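Filamentation induced by cAMP protein Fic (Desulfovibrio alaskensis, PDB 4RGL) belongs to the Fic/DOC family, joining a largely helical Fic core to a C-terminal domain of the helix-turn-helix class, with its precise role unassigned. Local coordinates at residues Leu110-Leu115 with Gly190-Leu195; Glu96-Trp101 with Ile200-Lys205. All blocks are in the same frame, centred on the assembly; numbering follows the deposited sequence.

Contact 1 of 2, residues Leu110-Leu115 with Gly190-Leu195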
loop_
_atom_site.group_PDB
_atom_site.type_symbol
_atom_site.label_atom_id
_atom_site.label_comp_id
_atom_site.label_asym_id
_atom_site.label_seq_id
_atom_site.Cartn_x
_atom_site.Cartn_y
_atom_site.Cartn_z
ATOM N N LEU A 110 5.012 -20.367 -3.409
ATOM C CA LEU A 110 3.849 -21.182 -3.738
ATOM C C LEU A 110 2.722 -20.948 -2.736
ATOM O O LEU A 110 1.568 -20.801 -3.137
ATOM C CB LEU A 110 4.231 -22.673 -3.778
ATOM C CG LEU A 110 5.362 -23.036 -4.762
ATOM C CD1 LEU A 110 5.732 -24.477 -4.645
ATOM C CD2 LEU A 110 4.982 -22.691 -6.203
ATOM N N ALA A 111 3.064 -20.835 -1.436
ATOM C CA ALA A 111 2.079 -20.541 -0.388
ATOM C C ALA A 111 1.365 -19.190 -0.657
ATOM O O ALA A 111 0.152 -19.072 -0.432
ATOM C CB ALA A 111 2.759 -20.517 0.975
ATOM N N ALA A 112 2.112 -18.196 -1.183
ATOM C CA ALA A 112 1.556 -16.889 -1.525
ATOM C C ALA A 112 0.594 -16.994 -2.705
ATOM O O ALA A 112 -0.498 -16.417 -2.665
ATOM C CB ALA A 112 2.677 -15.914 -1.852
ATOM N N HIS A 113 0.989 -17.747 -3.755
ATOM C CA HIS A 113 0.151 -17.936 -4.940
ATOM C C HIS A 113 -1.163 -18.648 -4.567
ATOM O O HIS A 113 -2.226 -18.302 -5.104
ATOM C CB HIS A 113 0.904 -18.726 -6.011
ATOM C CG HIS A 113 0.130 -18.901 -7.275
ATOM N ND1 HIS A 113 -0.497 -20.096 -7.576
ATOM C CD2 HIS A 113 -0.164 -17.997 -8.240
ATOM C CE1 HIS A 113 -1.114 -19.895 -8.727
ATOM N NE2 HIS A 113 -0.940 -18.644 -9.164
ATOM N N GLU A 114 -1.095 -19.599 -3.594
ATOM C CA GLU A 114 -2.270 -20.299 -3.081
ATOM C C GLU A 114 -3.270 -19.302 -2.452
ATOM O O GLU A 114 -4.442 -19.305 -2.820
ATOM C CB GLU A 114 -1.851 -21.385 -2.051
ATOM C CG GLU A 114 -2.910 -21.718 -0.990
ATOM C CD GLU A 114 -4.253 -22.213 -1.502
ATOM O OE1 GLU A 114 -4.323 -22.674 -2.664
ATOM O OE2 GLU A 114 -5.235 -22.149 -0.730
ATOM N N LEU A 115 -2.798 -18.435 -1.537
ATOM C CA LEU A 115 -3.666 -17.459 -0.870
ATOM C C LEU A 115 -4.267 -16.485 -1.861
ATOM O O LEU A 115 -5.418 -16.073 -1.697
ATOM C CB LEU A 115 -2.887 -16.687 0.195
ATOM C CG LEU A 115 -2.563 -17.447 1.460
ATOM C CD1 LEU A 115 -1.593 -16.670 2.317
ATOM C CD2 LEU A 115 -3.816 -17.759 2.240
ATOM N N GLY A 190 1.383 -11.362 -12.946
ATOM C CA GLY A 190 1.542 -9.924 -12.762
ATOM C C GLY A 190 1.460 -9.523 -11.303
ATOM O O GLY A 190 2.401 -8.939 -10.759
ATOM N N ARG A 191 0.376 -9.922 -10.642
ATOM C CA ARG A 191 0.137 -9.645 -9.223
ATOM C C ARG A 191 1.223 -10.289 -8.322
ATOM O O ARG A 191 1.605 -9.695 -7.310
ATOM C CB ARG A 191 -1.249 -10.148 -8.821
ATOM C CG ARG A 191 -2.383 -9.337 -9.445
ATOM C CD ARG A 191 -3.724 -9.998 -9.235
ATOM N NE ARG A 191 -3.961 -11.069 -10.199
ATOM C CZ ARG A 191 -5.028 -11.858 -10.180
ATOM N NH1 ARG A 191 -5.935 -11.736 -9.218
ATOM N NH2 ARG A 191 -5.181 -12.800 -11.101
HETATM N N MSE A 192 1.728 -11.504 -8.706
HETATM C CA MSE A 192 2.812 -12.188 -7.964
HETATM C C MSE A 192 4.143 -11.452 -8.127
HETATM O O MSE A 192 4.987 -11.488 -7.223
HETATM C CB MSE A 192 2.963 -13.643 -8.429
HETATM C CG MSE A 192 1.852 -14.559 -7.940
HETATM SE SE MSE A 192 1.747 -14.645 -6.003
HETATM C CE MSE A 192 3.449 -15.451 -5.631
ATOM N N GLY A 193 4.334 -10.824 -9.284
ATOM C CA GLY A 193 5.527 -10.035 -9.552
ATOM C C GLY A 193 5.636 -8.840 -8.631
ATOM O O GLY A 193 6.646 -8.675 -7.935
ATOM N N ARG A 194 4.542 -8.044 -8.539
ATOM C CA ARG A 194 4.486 -6.858 -7.676
ATOM C C ARG A 194 4.529 -7.249 -6.209
ATOM O O ARG A 194 5.150 -6.545 -5.403
ATOM C CB ARG A 194 3.228 -6.045 -7.967
ATOM C CG ARG A 194 3.175 -5.570 -9.387
ATOM C CD ARG A 194 1.888 -4.901 -9.725
ATOM N NE ARG A 194 1.627 -5.005 -11.153
ATOM C CZ ARG A 194 0.776 -5.870 -11.683
ATOM N NH1 ARG A 194 -0.020 -6.584 -10.904
ATOM N NH2 ARG A 194 0.639 -5.951 -12.995
ATOM N N LEU A 195 3.905 -8.394 -5.855
ATOM C CA LEU A 195 3.913 -8.876 -4.483
ATOM C C LEU A 195 5.323 -9.214 -4.041
ATOM O O LEU A 195 5.757 -8.773 -2.972
ATOM C CB LEU A 195 3.003 -10.105 -4.332
ATOM C CG LEU A 195 3.052 -10.807 -2.949
ATOM C CD1 LEU A 195 2.454 -9.919 -1.853
ATOM C CD2 LEU A 195 2.343 -12.129 -2.993
#
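H113 and M192 mark the point where two helix segments come nearest, their CA atoms 7.0 Å apart. The axes of 110-115 and 190-195 pass 10.9 Å from each other and run at 127°, so the two chain directions are more opposed than aligned. At that spacing side chains must bridge the gap, and the selenomethionine M192 does most of it. Its chain leaves CA toward helix 106-117 and bends at both chi2 and chi3, folding the tip against the backbone of the opposite helix. SE rests 3.8 Å from H113 CA, while the methyl CE meets A112 CB at 3.9 Å. The H113 ring crosses the M192 chain at about a right angle. With CG anti to the backbone N (chi1 -177°), the ring lies beside its own carbonyl carbon and turns its CD2 edge to M192 CG at 4.0 Å, in the ring plane. SE makes an edge-on Met-aromatic contact there, 84° off the ring normal. One turn further along, L195 CD2 also meets the A112 methyl, at 4.0 Å, so both contacts lie on the side facing helix 189-202.

Helix 189-202 carries the end of the HPFx(D/E)GNGRxxR signature of Fic proteins: G190, R191 and R194 are its closing residues. R194 turns away from this interface, salt-bridged to E60 and hydrogen-bonded to S56; these two fit the (S/T)xxxE(G/N) motif, consistent with the inhibitory glutamate-arginine pair of other Fic proteins. G190 N and R191 NH2 are hydrogen-bonded to an unidentified ligand, probably from the crystallisation liquor. H113, on the other side, reaches the signature loop directly: NE2 is hydrogen-bonded to D187 O, ND1 to G125 N, and the ring stacks with F185. Bonds at both ring nitrogens fix its rotation.

Contact 2 of 2, residues Glu96-Trp101 with Ile200-Lys205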
loop_
_atom_site.group_PDB
_atom_site.type_symbol
_atom_site.label_atom_id
_atom_site.label_comp_id
_atom_site.label_asym_id
_atom_site.label_seq_id
_atom_site.Cartn_x
_atom_site.Cartn_y
_atom_site.Cartn_z
ATOM N N GLU A 96 -1.227 -9.556 3.850
ATOM C CA GLU A 96 -1.167 -9.566 5.314
ATOM C C GLU A 96 -0.311 -10.739 5.832
ATOM O O GLU A 96 0.070 -10.745 7.000
ATOM C CB GLU A 96 -2.582 -9.626 5.928
ATOM C CG GLU A 96 -3.413 -8.369 5.692
ATOM C CD GLU A 96 -2.789 -7.076 6.188
ATOM O OE1 GLU A 96 -2.464 -6.993 7.395
ATOM O OE2 GLU A 96 -2.704 -6.117 5.386
ATOM N N ALA A 97 0.038 -11.691 4.952
ATOM C CA ALA A 97 0.808 -12.873 5.353
ATOM C C ALA A 97 2.298 -12.780 4.902
ATOM O O ALA A 97 3.016 -13.785 4.950
ATOM C CB ALA A 97 0.167 -14.127 4.776
HETATM N N MSE A 98 2.773 -11.561 4.547
HETATM C CA MSE A 98 4.152 -11.372 4.063
HETATM C C MSE A 98 5.172 -11.628 5.155
HETATM O O MSE A 98 6.298 -12.030 4.854
HETATM C CB MSE A 98 4.347 -9.966 3.506
HETATM C CG MSE A 98 3.541 -9.697 2.253
HETATM SE SE MSE A 98 4.010 -8.012 1.439
HETATM C CE MSE A 98 5.452 -8.483 0.701
ATOM N N GLU A 99 4.801 -11.365 6.432
ATOM C CA GLU A 99 5.705 -11.552 7.576
ATOM C C GLU A 99 6.252 -12.999 7.618
ATOM O O GLU A 99 7.396 -13.212 8.020
ATOM C CB GLU A 99 4.972 -11.214 8.898
ATOM C CG GLU A 99 5.882 -11.192 10.131
ATOM C CD GLU A 99 6.893 -10.053 10.177
ATOM O OE1 GLU A 99 6.472 -8.880 10.046
ATOM O OE2 GLU A 99 8.078 -10.326 10.480
ATOM N N ASP A 100 5.452 -13.972 7.135
ATOM C CA ASP A 100 5.808 -15.398 7.175
ATOM C C ASP A 100 6.859 -15.780 6.108
ATOM O O ASP A 100 7.491 -16.837 6.233
ATOM C CB ASP A 100 4.544 -16.273 6.962
ATOM C CG ASP A 100 3.406 -16.001 7.936
ATOM O OD1 ASP A 100 3.684 -15.498 9.057
ATOM O OD2 ASP A 100 2.248 -16.366 7.613
ATOM N N TRP A 101 6.969 -14.988 5.013
ATOM C CA TRP A 101 7.711 -15.433 3.839
ATOM C C TRP A 101 9.105 -14.804 3.704
ATOM O O TRP A 101 9.301 -13.610 3.962
ATOM C CB TRP A 101 6.922 -15.154 2.566
ATOM C CG TRP A 101 5.527 -15.690 2.598
ATOM C CD1 TRP A 101 5.131 -16.920 3.032
ATOM C CD2 TRP A 101 4.363 -15.063 2.057
ATOM N NE1 TRP A 101 3.774 -17.052 2.897
ATOM C CE2 TRP A 101 3.278 -15.937 2.276
ATOM C CE3 TRP A 101 4.128 -13.839 1.410
ATOM C CZ2 TRP A 101 1.973 -15.619 1.890
ATOM C CZ3 TRP A 101 2.831 -13.518 1.045
ATOM C CH2 TRP A 101 1.773 -14.406 1.273
ATOM N N ILE A 200 10.740 -8.524 -1.313
ATOM C CA ILE A 200 12.193 -8.312 -1.356
ATOM C C ILE A 200 12.553 -6.950 -0.689
ATOM O O ILE A 200 13.543 -6.870 0.044
ATOM C CB ILE A 200 12.724 -8.392 -2.819
ATOM C CG1 ILE A 200 12.444 -9.785 -3.426
ATOM C CG2 ILE A 200 14.224 -8.057 -2.883
ATOM C CD1 ILE A 200 12.688 -9.887 -4.916
ATOM N N LEU A 201 11.688 -5.916 -0.872
ATOM C CA LEU A 201 11.926 -4.596 -0.278
ATOM C C LEU A 201 11.628 -4.591 1.233
ATOM O O LEU A 201 12.372 -3.969 1.992
ATOM C CB LEU A 201 11.098 -3.507 -0.978
ATOM C CG LEU A 201 11.487 -3.194 -2.440
ATOM C CD1 LEU A 201 10.658 -2.060 -2.984
ATOM C CD2 LEU A 201 12.971 -2.855 -2.561
ATOM N N ARG A 202 10.547 -5.287 1.680
ATOM C CA ARG A 202 10.222 -5.284 3.111
ATOM C C ARG A 202 11.165 -6.224 3.899
ATOM O O ARG A 202 11.356 -6.024 5.100
ATOM C CB ARG A 202 8.755 -5.644 3.372
ATOM C CG ARG A 202 8.399 -7.081 3.129
ATOM C CD ARG A 202 7.189 -7.469 3.953
ATOM N NE ARG A 202 7.537 -7.664 5.363
ATOM C CZ ARG A 202 6.652 -7.649 6.352
ATOM N NH1 ARG A 202 5.382 -7.339 6.112
ATOM N NH2 ARG A 202 7.041 -7.862 7.601
ATOM N N ASN A 203 11.820 -7.190 3.205
ATOM C CA ASN A 203 12.840 -8.037 3.843
ATOM C C ASN A 203 14.086 -7.206 4.154
ATOM O O ASN A 203 14.876 -7.574 5.023
ATOM C CB ASN A 203 13.195 -9.243 2.955
ATOM C CG ASN A 203 12.118 -10.330 2.918
ATOM O OD1 ASN A 203 11.062 -10.232 3.568
ATOM N ND2 ASN A 203 12.389 -11.410 2.185
ATOM N N TRP A 204 14.219 -6.042 3.482
ATOM C CA TRP A 204 15.287 -5.077 3.736
ATOM C C TRP A 204 14.812 -4.016 4.731
ATOM O O TRP A 204 15.441 -3.817 5.773
ATOM C CB TRP A 204 15.743 -4.421 2.412
ATOM C CG TRP A 204 16.604 -3.200 2.588
ATOM C CD1 TRP A 204 17.762 -3.113 3.299
ATOM C CD2 TRP A 204 16.481 -1.963 1.871
ATOM N NE1 TRP A 204 18.301 -1.854 3.171
ATOM C CE2 TRP A 204 17.549 -1.136 2.278
ATOM C CE3 TRP A 204 15.559 -1.465 0.938
ATOM C CZ2 TRP A 204 17.709 0.171 1.803
ATOM C CZ3 TRP A 204 15.711 -0.166 0.478
ATOM C CH2 TRP A 204 16.780 0.633 0.904
ATOM N N LYS A 205 13.703 -3.333 4.404
ATOM C CA LYS A 205 13.094 -2.341 5.283
ATOM C C LYS A 205 11.579 -2.554 5.325
ATOM O O LYS A 205 10.892 -2.384 4.310
ATOM C CB LYS A 205 13.448 -0.915 4.835
ATOM C CG LYS A 205 14.914 -0.587 5.038
ATOM C CD LYS A 205 15.222 0.842 4.734
ATOM C CE LYS A 205 16.656 1.179 5.065
ATOM N NZ LYS A 205 16.947 1.040 6.526
#
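E99 and R202 supply the charged part of this contact. The carboxylate oxygen E99 OE1 lies 2.7 Å from R202 NH2 in a salt bridge, yet the hydrogen bond within it is weak, bent to 126° at the hydrogen. The carboxylate and guanidinium planes stand 80° apart, so the pair meets through one oxygen and one nitrogen instead of the flat two-pronged match; E99 OE2 remains 3.9 Å from NH2. E99 starts away from the helix end and comes back because its chain folds at chi2 (69°). Its position is exposed, so solvent probably weakens the pull.

Packing beneath the charges is closer to the core. The selenomethionine M98 points at R202, and the aliphatic part of the arginine lies obliquely across it: R202 CD is 3.8 Å from M98 CB and 3.8 Å from M98 CE. A bend about the CG-CD bond of R202 (chi3) brings the guanidinium over the backbone, with M98 C and E99 CA at one face. M98 also reaches L195, T198 and L199 of helix 189-202.

In the Fic core, 96-101 is the first part of the connection between helix 82-95 and helix 106-117, and it runs past the C-terminal part of helix 189-202, the helix that begins within the family signature. Backbone hydrogen bonds shape both sides. A short 3-10 turn through E99 and D100 is closed by a hydrogen bond from W101 N to M98 O (3.0 Å), and the chain leaving the helix is gathered at L201 O, which accepts from both W204 N and K205 N. Within the loop, A97 O sits above the centre of the W101 ring at 3.3 Å from its plane. That indole packs on L199 and on D108 of helix 106-117.

Contacts 1 and 2 share helix 189-202, its earlier turns serving 110-115 and its later part 96-101; their centres are about 13 Å apart. Along the chain, contact 1 is nested inside the loop that contact 2 closes. W101 joins them: its CH2 lies 3.6 Å from A112 CB, and its CZ2 is 3.7 Å from L115 CD1, so one indole packs against helix 106-117 while M98 reaches helix 189-202. M98 thus adds a second link, with CE 3.7 Å from L195 O. The family signature and the unknown ligand belong to the contact 1 end, at G190 and R191, whereas contact 2 reaches the surface through E99.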